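Local structure of adenosine monophosphate-protein transferase vopS (Vibrio parahaemolyticus, 3LET) at residues R223-G227 and S237-G241; A134-E139 and A269-Y274; N220-D224 and F277-N281; E66-T70 and A95-K100. The protein transfers AMP from ATP onto a specific threonine of host Rho GTPases, blocking their binding to downstream effectors and so inhibiting actin assembly in infected cells. All blocks are in the same frame, centred on the assembly; numbering follows the deposited sequence.

Contact 1 of 4, residues R223-G227 and S237-G241; sequences RDYRG and SSIGG
R226 and S238 meet through their backbones where the loop 223-227 runs past the start of helix 238-255, their CA atoms 4.9 Å apart, while G227 lies beside S237. S238 N, at the first turn of the helix, donates to R226 O at 2.7 Å. The same serine turns back on the loop with its side chain: R226 N points almost straight at S238 OG, 2.9 Å away with an N-H...O angle of 169°. With chi1 at 52°, OG lies between the serine's own backbone N and carbonyl carbon, near enough to the loop to accept this N-H. Both backbone polar atoms of R226 are thus engaged by one residue. S237 closes the helix end as its N-cap, OG accepting from G240 N at 2.8 Å, and E127 of helix 113-139 also hydrogen-bonds to this hydroxyl. The loop joins helices 207-217 and 238-255 of the Fic domain, probably the position that carries the active-site flap in other Fic proteins, and the R226 side chain is about 7 Å from that of N281, a probable ATP-binding residue. The arginine chain bends at chi3 (63°) and brings one face of the guanidinium against S238 N, 3.6 Å above the plane and toward the rim, while NH2 donates to P236 O. Y225 turns instead to I239: its CE1 meets I239 CD1 at 3.6 Å, the two side chains crossing at a slant, and CD1 of the ring lies 3.7 Å from S238 OG. R97 of helix 88-102 makes a cation-pi contact with Y225, and L94 touches both Y225 and I239.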
loop_
_atom_site.group_PDB
_atom_site.type_symbol
_atom_site.label_atom_id
_atom_site.label_comp_id
_atom_site.label_asym_id
_atom_site.label_seq_id
_atom_site.Cartn_x
_atom_site.Cartn_y
_atom_site.Cartn_z
ATOM N N ARG A 223 8.370 5.555 7.999
ATOM C CA ARG A 223 7.085 4.933 7.674
ATOM C C ARG A 223 5.956 5.948 7.473
ATOM O O ARG A 223 4.776 5.602 7.543
ATOM C CB ARG A 223 6.696 3.959 8.785
ATOM C CG ARG A 223 6.600 4.614 10.150
ATOM C CD ARG A 223 6.412 3.596 11.259
ATOM N NE ARG A 223 6.585 4.204 12.576
ATOM C CZ ARG A 223 6.538 3.536 13.725
ATOM N NH1 ARG A 223 6.321 2.228 13.728
ATOM N NH2 ARG A 223 6.710 4.179 14.873
ATOM N N ASP A 224 6.329 7.193 7.201
ATOM C CA ASP A 224 5.387 8.302 7.121
ATOM C C ASP A 224 4.308 8.145 6.032
ATOM O O ASP A 224 4.572 7.673 4.939
ATOM C CB ASP A 224 6.154 9.604 6.890
ATOM C CG ASP A 224 5.331 10.830 7.224
ATOM O OD1 ASP A 224 4.231 10.670 7.802
ATOM O OD2 ASP A 224 5.783 11.954 6.916
ATOM N N TYR A 225 3.092 8.561 6.354
ATOM C CA TYR A 225 1.971 8.532 5.407
ATOM C C TYR A 225 2.201 9.421 4.194
ATOM O O TYR A 225 2.584 10.584 4.322
ATOM C CB TYR A 225 0.709 9.004 6.118
ATOM C CG TYR A 225 -0.497 9.233 5.228
ATOM C CD1 TYR A 225 -1.195 8.163 4.698
ATOM C CD2 TYR A 225 -0.946 10.517 4.951
ATOM C CE1 TYR A 225 -2.305 8.365 3.914
ATOM C CE2 TYR A 225 -2.062 10.736 4.164
ATOM C CZ TYR A 225 -2.739 9.650 3.648
ATOM O OH TYR A 225 -3.860 9.814 2.879
ATOM N N ARG A 226 1.965 8.867 3.013
ATOM C CA ARG A 226 1.884 9.667 1.796
ATOM C C ARG A 226 0.470 9.521 1.246
ATOM O O ARG A 226 0.022 8.407 1.032
ATOM C CB ARG A 226 2.882 9.178 0.749
ATOM C CG ARG A 226 2.863 10.036 -0.512
ATOM C CD ARG A 226 3.740 9.480 -1.618
ATOM N NE ARG A 226 3.295 8.168 -2.083
ATOM C CZ ARG A 226 3.897 7.031 -1.762
ATOM N NH1 ARG A 226 4.984 7.054 -0.992
ATOM N NH2 ARG A 226 3.447 5.876 -2.223
ATOM N N GLY A 227 -0.248 10.620 1.057
ATOM C CA GLY A 227 -1.636 10.547 0.606
ATOM C C GLY A 227 -1.761 10.460 -0.914
ATOM O O GLY A 227 -0.769 10.546 -1.612
ATOM N N SER A 237 -1.003 6.376 -2.956
ATOM C CA SER A 237 -0.772 6.760 -1.571
ATOM C C SER A 237 0.045 5.634 -0.954
ATOM O O SER A 237 0.119 4.529 -1.500
ATOM C CB SER A 237 -2.097 6.902 -0.806
ATOM O OG SER A 237 -2.820 5.672 -0.793
ATOM N N SER A 238 0.638 5.884 0.206
ATOM C CA SER A 238 1.407 4.845 0.848
ATOM C C SER A 238 0.477 3.701 1.210
ATOM O O SER A 238 0.810 2.520 1.021
ATOM C CB SER A 238 2.130 5.372 2.095
ATOM O OG SER A 238 1.250 6.038 2.982
ATOM N N ILE A 239 -0.693 4.032 1.742
ATOM C CA ILE A 239 -1.633 2.984 2.149
ATOM C C ILE A 239 -2.183 2.218 0.934
ATOM O O ILE A 239 -2.322 0.983 0.942
ATOM C CB ILE A 239 -2.787 3.622 2.924
ATOM C CG1 ILE A 239 -2.248 4.201 4.240
ATOM C CG2 ILE A 239 -3.934 2.607 3.157
ATOM C CD1 ILE A 239 -3.267 5.052 4.987
ATOM N N GLY A 240 -2.530 2.968 -0.107
ATOM C CA GLY A 240 -3.046 2.374 -1.323
ATOM C C GLY A 240 -2.036 1.426 -1.952
ATOM O O GLY A 240 -2.371 0.327 -2.347
ATOM N N GLY A 241 -0.786 1.847 -2.065
ATOM C CA GLY A 241 0.209 0.975 -2.693
ATOM C C GLY A 241 0.478 -0.314 -1.903
ATOM O O GLY A 241 0.593 -1.397 -2.457
#

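Contact 2 of 4, residues A134-E139 and A269-Y274; sequences AQRHIE and AGVIGY
A269 and I138 lie side by side where helix 260-274 of the Fic domain runs nearly antiparallel to the end of helix 113-139, the axes of the two segments 10.0 Å apart and turned by 160°. The packing is knobs-into-holes in both directions. A269 forms one wall of the hole for I138, its carbonyl O 3.6 Å from I138 CD1. G270 follows, bare of side chain, so that I138 CG2 can lie over its CA. At G273, again without a side chain, I138 CD1 comes within 3.5 Å of the carbonyl carbon. Y274 completes the hole and is itself the returning knob, seated among A134, Q135, I138 and E139. I138 CD1 stands squarely over the ring centre, a CH-pi contact of 3.5 Å only 2° off the normal, while A134 CB meets ring atom CD1 obliquely. With CG beside the backbone N (chi1 -77°), the ring reaches over to helix 113-139 and carries OH to Q135 CA and CG. M244 of helix 238-255 touches both Q135 and Y274. The phenol end is hydrated: one water bonds to Y274 OH at 2.7 Å and donates to E139 OE2, the oxygen that also accepts from Q135 NE2 at 3.1 Å.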
loop_
_atom_site.group_PDB
_atom_site.type_symbol
_atom_site.label_atom_id
_atom_site.label_comp_id
_atom_site.label_asym_id
_atom_site.label_seq_id
_atom_site.Cartn_x
_atom_site.Cartn_y
_atom_site.Cartn_z
ATOM N N ALA A 134 -1.671 1.133 -12.373
ATOM C CA ALA A 134 -0.550 0.225 -12.072
ATOM C C ALA A 134 -1.022 -1.204 -12.274
ATOM O O ALA A 134 -0.297 -2.042 -12.809
ATOM C CB ALA A 134 -0.041 0.421 -10.640
ATOM N N GLN A 135 -2.251 -1.486 -11.853
ATOM C CA GLN A 135 -2.794 -2.824 -11.904
ATOM C C GLN A 135 -2.900 -3.328 -13.364
ATOM O O GLN A 135 -2.602 -4.492 -13.642
ATOM C CB GLN A 135 -4.188 -2.844 -11.275
ATOM C CG GLN A 135 -4.781 -4.227 -11.153
ATOM C CD GLN A 135 -6.206 -4.203 -10.586
ATOM O OE1 GLN A 135 -6.974 -3.284 -10.859
ATOM N NE2 GLN A 135 -6.559 -5.222 -9.813
ATOM N N ARG A 136 -3.348 -2.475 -14.273
ATOM C CA ARG A 136 -3.420 -2.906 -15.697
ATOM C C ARG A 136 -2.035 -3.407 -16.143
ATOM O O ARG A 136 -1.900 -4.450 -16.814
ATOM C CB ARG A 136 -3.872 -1.765 -16.614
ATOM C CG ARG A 136 -5.316 -1.323 -16.387
ATOM C CD ARG A 136 -5.689 0.013 -17.092
ATOM N NE ARG A 136 -6.861 0.561 -16.408
ATOM C CZ ARG A 136 -7.007 1.814 -16.006
ATOM N NH1 ARG A 136 -6.091 2.729 -16.280
ATOM N NH2 ARG A 136 -8.116 2.164 -15.366
ATOM N N HIS A 137 -0.993 -2.668 -15.782
ATOM C CA HIS A 137 0.342 -3.049 -16.218
ATOM C C HIS A 137 0.805 -4.347 -15.537
ATOM O O HIS A 137 1.297 -5.276 -16.183
ATOM C CB HIS A 137 1.370 -1.974 -15.910
ATOM C CG HIS A 137 2.762 -2.400 -16.261
ATOM N ND1 HIS A 137 3.226 -2.405 -17.560
ATOM C CD2 HIS A 137 3.755 -2.930 -15.507
ATOM C CE1 HIS A 137 4.462 -2.868 -17.585
ATOM N NE2 HIS A 137 4.805 -3.203 -16.352
ATOM N N ILE A 138 0.669 -4.381 -14.218
ATOM C CA ILE A 138 1.214 -5.475 -13.422
ATOM C C ILE A 138 0.470 -6.787 -13.647
ATOM O O ILE A 138 1.100 -7.800 -13.901
ATOM C CB ILE A 138 1.270 -5.087 -11.929
ATOM C CG1 ILE A 138 2.287 -3.955 -11.779
ATOM C CG2 ILE A 138 1.671 -6.289 -11.088
ATOM C CD1 ILE A 138 2.234 -3.211 -10.471
ATOM N N GLU A 139 -0.858 -6.772 -13.593
ATOM C CA GLU A 139 -1.636 -7.981 -13.854
ATOM C C GLU A 139 -1.564 -8.372 -15.345
ATOM O O GLU A 139 -1.709 -9.539 -15.687
ATOM C CB GLU A 139 -3.079 -7.810 -13.372
ATOM C CG GLU A 139 -3.145 -7.646 -11.846
ATOM C CD GLU A 139 -4.560 -7.708 -11.266
ATOM O OE1 GLU A 139 -5.539 -7.825 -12.036
ATOM O OE2 GLU A 139 -4.690 -7.645 -10.022
ATOM N N ALA A 269 7.745 -7.079 -9.915
ATOM C CA ALA A 269 6.839 -6.121 -10.552
ATOM C C ALA A 269 5.847 -5.568 -9.536
ATOM O O ALA A 269 5.526 -4.376 -9.537
ATOM C CB ALA A 269 6.052 -6.812 -11.718
ATOM N N GLY A 270 5.308 -6.450 -8.710
ATOM C CA GLY A 270 4.295 -6.054 -7.746
ATOM C C GLY A 270 4.810 -5.101 -6.697
ATOM O O GLY A 270 4.151 -4.106 -6.351
ATOM N N VAL A 271 5.965 -5.407 -6.125
ATOM C CA VAL A 271 6.507 -4.548 -5.074
ATOM C C VAL A 271 6.844 -3.168 -5.623
ATOM O O VAL A 271 6.494 -2.153 -5.045
ATOM C CB VAL A 271 7.810 -5.126 -4.470
ATOM C CG1 VAL A 271 8.410 -4.112 -3.463
ATOM C CG2 VAL A 271 7.519 -6.448 -3.810
ATOM N N ILE A 272 7.553 -3.122 -6.746
ATOM C CA ILE A 272 8.072 -1.850 -7.199
ATOM C C ILE A 272 6.968 -1.109 -7.933
ATOM O O ILE A 272 6.807 0.107 -7.774
ATOM C CB ILE A 272 9.317 -2.017 -8.103
ATOM C CG1 ILE A 272 10.485 -2.587 -7.279
ATOM C CG2 ILE A 272 9.739 -0.674 -8.694
ATOM C CD1 ILE A 272 11.618 -3.175 -8.170
ATOM N N GLY A 273 6.178 -1.857 -8.685
ATOM C CA GLY A 273 5.140 -1.285 -9.538
ATOM C C GLY A 273 3.978 -0.679 -8.758
ATOM O O GLY A 273 3.346 0.273 -9.205
ATOM N N TYR A 274 3.657 -1.268 -7.620
ATOM C CA TYR A 274 2.569 -0.744 -6.784
ATOM C C TYR A 274 3.128 0.172 -5.694
ATOM O O TYR A 274 2.355 0.814 -4.984
ATOM C CB TYR A 274 1.827 -1.898 -6.118
ATOM C CG TYR A 274 0.866 -2.657 -7.005
ATOM C CD1 TYR A 274 -0.079 -1.963 -7.795
ATOM C CD2 TYR A 274 0.842 -4.052 -7.004
ATOM C CE1 TYR A 274 -0.987 -2.637 -8.564
ATOM C CE2 TYR A 274 -0.058 -4.741 -7.783
ATOM C CZ TYR A 274 -0.972 -4.018 -8.564
ATOM O OH TYR A 274 -1.874 -4.662 -9.345
HETATM O O HOH W 1 -2.553 -7.121 -8.606
#

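Contact 3 of 4, residues N220-D224 and F277-N281; sequences NVERD and FTDGN
The Fic signature loop, which follows helix 260-274, meets the loop 220-224 through T278 and D279. T278 OG1 donates to E222 O at 2.7 Å, with a C=O...O angle of 147° and the donor tilted 17° from the carbonyl plane. Its chi1 of 51° directs the hydroxyl at that carbonyl and leaves CG2 beside D224 O, 3.7 Å away. One residue on from T278, D279 CB is met at 3.4 Å by V221 CG2, the two side chains lying alongside, pointing opposite ways. The carboxylate of D279 then divides its work: OD2 accepts from a water at 2.6 Å, which is only weakly bonded to E222 N, and OD1 accepts from G280 N, while D279 O is held by H214 of helix 207-217. Behind this surface, N281 folds back on F277: F277 N donates to N281 OD1 at 2.8 Å, in the carbonyl plane and on a lone pair, and N281 ND2 returns a bond to F277 O. G280, at positive phi, is the N-cap residue of helix 281-295. G280 and N281 probably bind ATP, with G282 and R286, and the compact turn they form is that of the HxFx(D/E)GNGR motif that defines Fic enzymes.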
loop_
_atom_site.group_PDB
_atom_site.type_symbol
_atom_site.label_atom_id
_atom_site.label_comp_id
_atom_site.label_asym_id
_atom_site.label_seq_id
_atom_site.Cartn_x
_atom_site.Cartn_y
_atom_site.Cartn_z
ATOM N N ASN A 220 15.101 1.026 9.950
ATOM C CA ASN A 220 14.794 2.432 10.186
ATOM C C ASN A 220 14.462 3.218 8.917
ATOM O O ASN A 220 14.748 4.409 8.801
ATOM C CB ASN A 220 15.931 3.100 10.954
ATOM C CG ASN A 220 15.849 2.840 12.443
ATOM O OD1 ASN A 220 14.917 2.192 12.923
ATOM N ND2 ASN A 220 16.821 3.352 13.187
ATOM N N VAL A 221 13.857 2.538 7.958
ATOM C CA VAL A 221 13.134 3.229 6.918
ATOM C C VAL A 221 12.131 4.108 7.655
ATOM O O VAL A 221 11.693 3.761 8.756
ATOM C CB VAL A 221 12.378 2.239 6.027
ATOM C CG1 VAL A 221 11.463 1.358 6.876
ATOM C CG2 VAL A 221 11.579 2.976 4.973
ATOM N N GLU A 222 11.777 5.245 7.074
ATOM C CA GLU A 222 10.729 6.078 7.654
ATOM C C GLU A 222 9.376 5.597 7.128
ATOM O O GLU A 222 9.252 5.260 5.951
ATOM C CB GLU A 222 10.971 7.555 7.330
ATOM C CG GLU A 222 10.958 7.880 5.848
ATOM C CD GLU A 222 9.554 8.017 5.296
ATOM O OE1 GLU A 222 8.751 8.771 5.890
ATOM O OE2 GLU A 222 9.258 7.374 4.267
ATOM N N ARG A 223 8.370 5.555 7.999
ATOM C CA ARG A 223 7.085 4.933 7.674
ATOM C C ARG A 223 5.956 5.948 7.473
ATOM O O ARG A 223 4.776 5.602 7.543
ATOM C CB ARG A 223 6.696 3.959 8.785
ATOM C CG ARG A 223 6.600 4.614 10.150
ATOM C CD ARG A 223 6.412 3.596 11.259
ATOM N NE ARG A 223 6.585 4.204 12.576
ATOM C CZ ARG A 223 6.538 3.536 13.725
ATOM N NH1 ARG A 223 6.321 2.228 13.728
ATOM N NH2 ARG A 223 6.710 4.179 14.873
ATOM N N ASP A 224 6.329 7.193 7.201
ATOM C CA ASP A 224 5.387 8.302 7.121
ATOM C C ASP A 224 4.308 8.145 6.032
ATOM O O ASP A 224 4.572 7.673 4.939
ATOM C CB ASP A 224 6.154 9.604 6.890
ATOM C CG ASP A 224 5.331 10.830 7.224
ATOM O OD1 ASP A 224 4.231 10.670 7.802
ATOM O OD2 ASP A 224 5.783 11.954 6.916
ATOM N N PHE A 277 5.945 -0.361 -0.360
ATOM C CA PHE A 277 6.577 0.117 0.878
ATOM C C PHE A 277 6.864 1.607 0.772
ATOM O O PHE A 277 6.940 2.143 -0.324
ATOM C CB PHE A 277 7.886 -0.677 1.167
ATOM C CG PHE A 277 7.653 -2.148 1.334
ATOM C CD1 PHE A 277 7.226 -2.661 2.560
ATOM C CD2 PHE A 277 7.760 -2.996 0.260
ATOM C CE1 PHE A 277 6.955 -4.020 2.711
ATOM C CE2 PHE A 277 7.488 -4.369 0.393
ATOM C CZ PHE A 277 7.098 -4.875 1.637
ATOM N N THR A 278 7.055 2.282 1.904
ATOM C CA THR A 278 7.303 3.716 1.853
ATOM C C THR A 278 8.684 4.007 1.285
ATOM O O THR A 278 8.917 5.063 0.678
ATOM C CB THR A 278 7.178 4.364 3.253
ATOM O OG1 THR A 278 7.986 3.639 4.178
ATOM C CG2 THR A 278 5.741 4.334 3.720
ATOM N N ASP A 279 9.603 3.064 1.480
ATOM C CA ASP A 279 10.938 3.177 0.912
ATOM C C ASP A 279 11.545 1.780 0.828
ATOM O O ASP A 279 11.059 0.835 1.461
ATOM C CB ASP A 279 11.812 4.071 1.801
ATOM C CG ASP A 279 13.135 4.487 1.134
ATOM O OD1 ASP A 279 13.326 4.247 -0.090
ATOM O OD2 ASP A 279 13.985 5.068 1.864
ATOM N N GLY A 280 12.610 1.657 0.048
ATOM C CA GLY A 280 13.276 0.371 -0.128
ATOM C C GLY A 280 12.484 -0.602 -0.999
ATOM O O GLY A 280 12.637 -1.826 -0.896
ATOM N N ASN A 281 11.633 -0.085 -1.863
ATOM C CA ASN A 281 10.945 -0.960 -2.814
ATOM C C ASN A 281 11.900 -1.684 -3.759
ATOM O O ASN A 281 11.683 -2.845 -4.065
ATOM C CB ASN A 281 9.945 -0.150 -3.645
ATOM C CG ASN A 281 8.819 0.356 -2.789
ATOM O OD1 ASN A 281 8.110 -0.444 -2.207
ATOM N ND2 ASN A 281 8.677 1.671 -2.669
HETATM O O HOH W 2 13.494 5.923 4.287
#

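Contact 4 of 4, residues E66-T70 and A95-K100; sequences ERAMT and AVRVVK
E66 and K100 form a salt bridge across the two helices, K100 NZ donating to E66 OE1 at 2.9 Å from the syn side and 25° out of the carboxylate plane. The lysine chain runs extended until chi4 (-74°), where the bend turns NZ in to the acid; its CE also lies near OE1 and OE2. Beneath this bridge V99 spreads its two methyls: CG1 meets M69 CB at 3.7 Å and E66 CA at 4.0 Å, while CG2 reaches T70 OG1 at 3.9 Å. T70 turns CG2 to A95 CB and V96 CG2, each at 4.1 Å, and the V96 CG1 methyl lies against E66 OE2 in van der Waals contact. Helices 58-75 and 88-102 belong to the all-helical N-terminal part of VopS and cross steeply, at 119° with 9.3 Å between the axes of the two segments. The T70 hydroxyl is spoken for within its own helix: OG1 donates to E66 O at 2.8 Å, reaching it from the opposite face of the carbonyl plane to T70 N, so one oxygen takes two donors. Farther out, M120 of helix 113-139 touches both M69 and V99, F124 of that helix packs on A95, and L43 of helix 39-45 lies on M69.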
loop_
_atom_site.group_PDB
_atom_site.type_symbol
_atom_site.label_atom_id
_atom_site.label_comp_id
_atom_site.label_asym_id
_atom_site.label_seq_id
_atom_site.Cartn_x
_atom_site.Cartn_y
_atom_site.Cartn_z
ATOM N N GLU A 66 -15.011 13.224 12.552
ATOM C CA GLU A 66 -14.118 12.341 11.825
ATOM C C GLU A 66 -14.758 10.961 11.642
ATOM O O GLU A 66 -14.716 10.390 10.544
ATOM C CB GLU A 66 -12.796 12.245 12.589
ATOM C CG GLU A 66 -11.798 11.324 11.955
ATOM C CD GLU A 66 -10.531 11.233 12.784
ATOM O OE1 GLU A 66 -9.918 12.288 13.037
ATOM O OE2 GLU A 66 -10.167 10.111 13.185
ATOM N N ARG A 67 -15.336 10.403 12.697
ATOM C CA ARG A 67 -16.003 9.096 12.570
ATOM C C ARG A 67 -17.119 9.133 11.528
ATOM O O ARG A 67 -17.255 8.202 10.712
ATOM C CB ARG A 67 -16.618 8.636 13.900
ATOM C CG ARG A 67 -15.642 8.297 14.999
ATOM C CD ARG A 67 -16.400 7.815 16.243
ATOM N NE ARG A 67 -16.915 6.457 16.083
ATOM C CZ ARG A 67 -17.639 5.811 16.996
ATOM N NH1 ARG A 67 -17.967 6.392 18.138
ATOM N NH2 ARG A 67 -18.044 4.575 16.767
ATOM N N ALA A 68 -17.941 10.190 11.554
ATOM C CA ALA A 68 -19.116 10.227 10.672
ATOM C C ALA A 68 -18.680 10.455 9.222
ATOM O O ALA A 68 -19.197 9.816 8.289
ATOM C CB ALA A 68 -20.115 11.346 11.095
ATOM N N MET A 69 -17.721 11.353 9.023
ATOM C CA MET A 69 -17.158 11.549 7.669
ATOM C C MET A 69 -16.540 10.282 7.106
ATOM O O MET A 69 -16.722 9.951 5.913
ATOM C CB MET A 69 -16.101 12.620 7.716
ATOM C CG MET A 69 -16.775 13.906 8.081
ATOM S SD MET A 69 -17.152 14.671 6.560
ATOM C CE MET A 69 -15.738 15.764 6.678
ATOM N N THR A 70 -15.827 9.563 7.956
ATOM C CA THR A 70 -15.199 8.310 7.518
ATOM C C THR A 70 -16.259 7.318 7.073
ATOM O O THR A 70 -16.142 6.695 6.009
ATOM C CB THR A 70 -14.377 7.678 8.653
ATOM O OG1 THR A 70 -13.323 8.570 9.004
ATOM C CG2 THR A 70 -13.747 6.319 8.205
ATOM N N ALA A 95 -9.222 6.109 4.422
ATOM C CA ALA A 95 -10.365 7.011 4.554
ATOM C C ALA A 95 -10.129 7.958 5.751
ATOM O O ALA A 95 -10.369 9.165 5.674
ATOM C CB ALA A 95 -11.640 6.184 4.747
ATOM N N VAL A 96 -9.656 7.401 6.860
ATOM C CA VAL A 96 -9.369 8.217 8.049
ATOM C C VAL A 96 -8.352 9.302 7.774
ATOM O O VAL A 96 -8.514 10.447 8.236
ATOM C CB VAL A 96 -8.826 7.343 9.210
ATOM C CG1 VAL A 96 -8.399 8.224 10.372
ATOM C CG2 VAL A 96 -9.909 6.350 9.641
ATOM N N ARG A 97 -7.289 8.966 7.028
ATOM C CA ARG A 97 -6.236 9.965 6.741
ATOM C C ARG A 97 -6.707 11.052 5.773
ATOM O O ARG A 97 -6.336 12.224 5.921
ATOM C CB ARG A 97 -4.978 9.291 6.149
ATOM C CG ARG A 97 -4.286 8.339 7.090
ATOM C CD ARG A 97 -4.037 8.960 8.453
ATOM N NE ARG A 97 -2.985 9.973 8.420
ATOM C CZ ARG A 97 -1.718 9.767 8.775
ATOM N NH1 ARG A 97 -1.318 8.571 9.190
ATOM N NH2 ARG A 97 -0.848 10.767 8.713
ATOM N N VAL A 98 -7.526 10.675 4.790
ATOM C CA VAL A 98 -8.066 11.642 3.841
ATOM C C VAL A 98 -9.015 12.582 4.579
ATOM O O VAL A 98 -8.992 13.797 4.367
ATOM C CB VAL A 98 -8.746 10.906 2.662
ATOM C CG1 VAL A 98 -9.666 11.828 1.840
ATOM C CG2 VAL A 98 -7.632 10.294 1.750
ATOM N N VAL A 99 -9.828 12.024 5.465
ATOM C CA VAL A 99 -10.763 12.857 6.266
ATOM C C VAL A 99 -9.994 13.825 7.153
ATOM O O VAL A 99 -10.356 15.003 7.295
ATOM C CB VAL A 99 -11.672 11.982 7.158
ATOM C CG1 VAL A 99 -12.402 12.858 8.244
ATOM C CG2 VAL A 99 -12.676 11.280 6.303
ATOM N N LYS A 100 -8.919 13.346 7.760
ATOM C CA LYS A 100 -8.085 14.232 8.572
ATOM C C LYS A 100 -7.516 15.350 7.726
ATOM O O LYS A 100 -7.400 16.485 8.195
ATOM C CB LYS A 100 -6.953 13.449 9.283
ATOM C CG LYS A 100 -7.468 12.620 10.466
ATOM C CD LYS A 100 -6.372 11.772 11.108
ATOM C CE LYS A 100 -6.884 11.016 12.334
ATOM N NZ LYS A 100 -7.081 11.906 13.509
#

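Contact 4 closes first along the chain, in the N-terminal helices; contact 2 opens next, contact 1 is nested within its loop, and contacts 2 and 3 interleave. Contacts 1 and 3 share R223 and D224, and their centres are 10 Å apart, joined where S238 CB meets T278 CG2. Contacts 1 and 4 (centres 15 Å apart) touch through Y225 and R97, and so tie the Fic domain to helix 88-102. Helix 113-139 spans the two parts: it ends in contact 2 and packs behind contact 4, though those centres lie 28 Å apart. On another side of helix 260-274, V271 and I272 meet N281 O, so the helix that forms contact 2 also packs against the probable ATP-binding loop of contact 3.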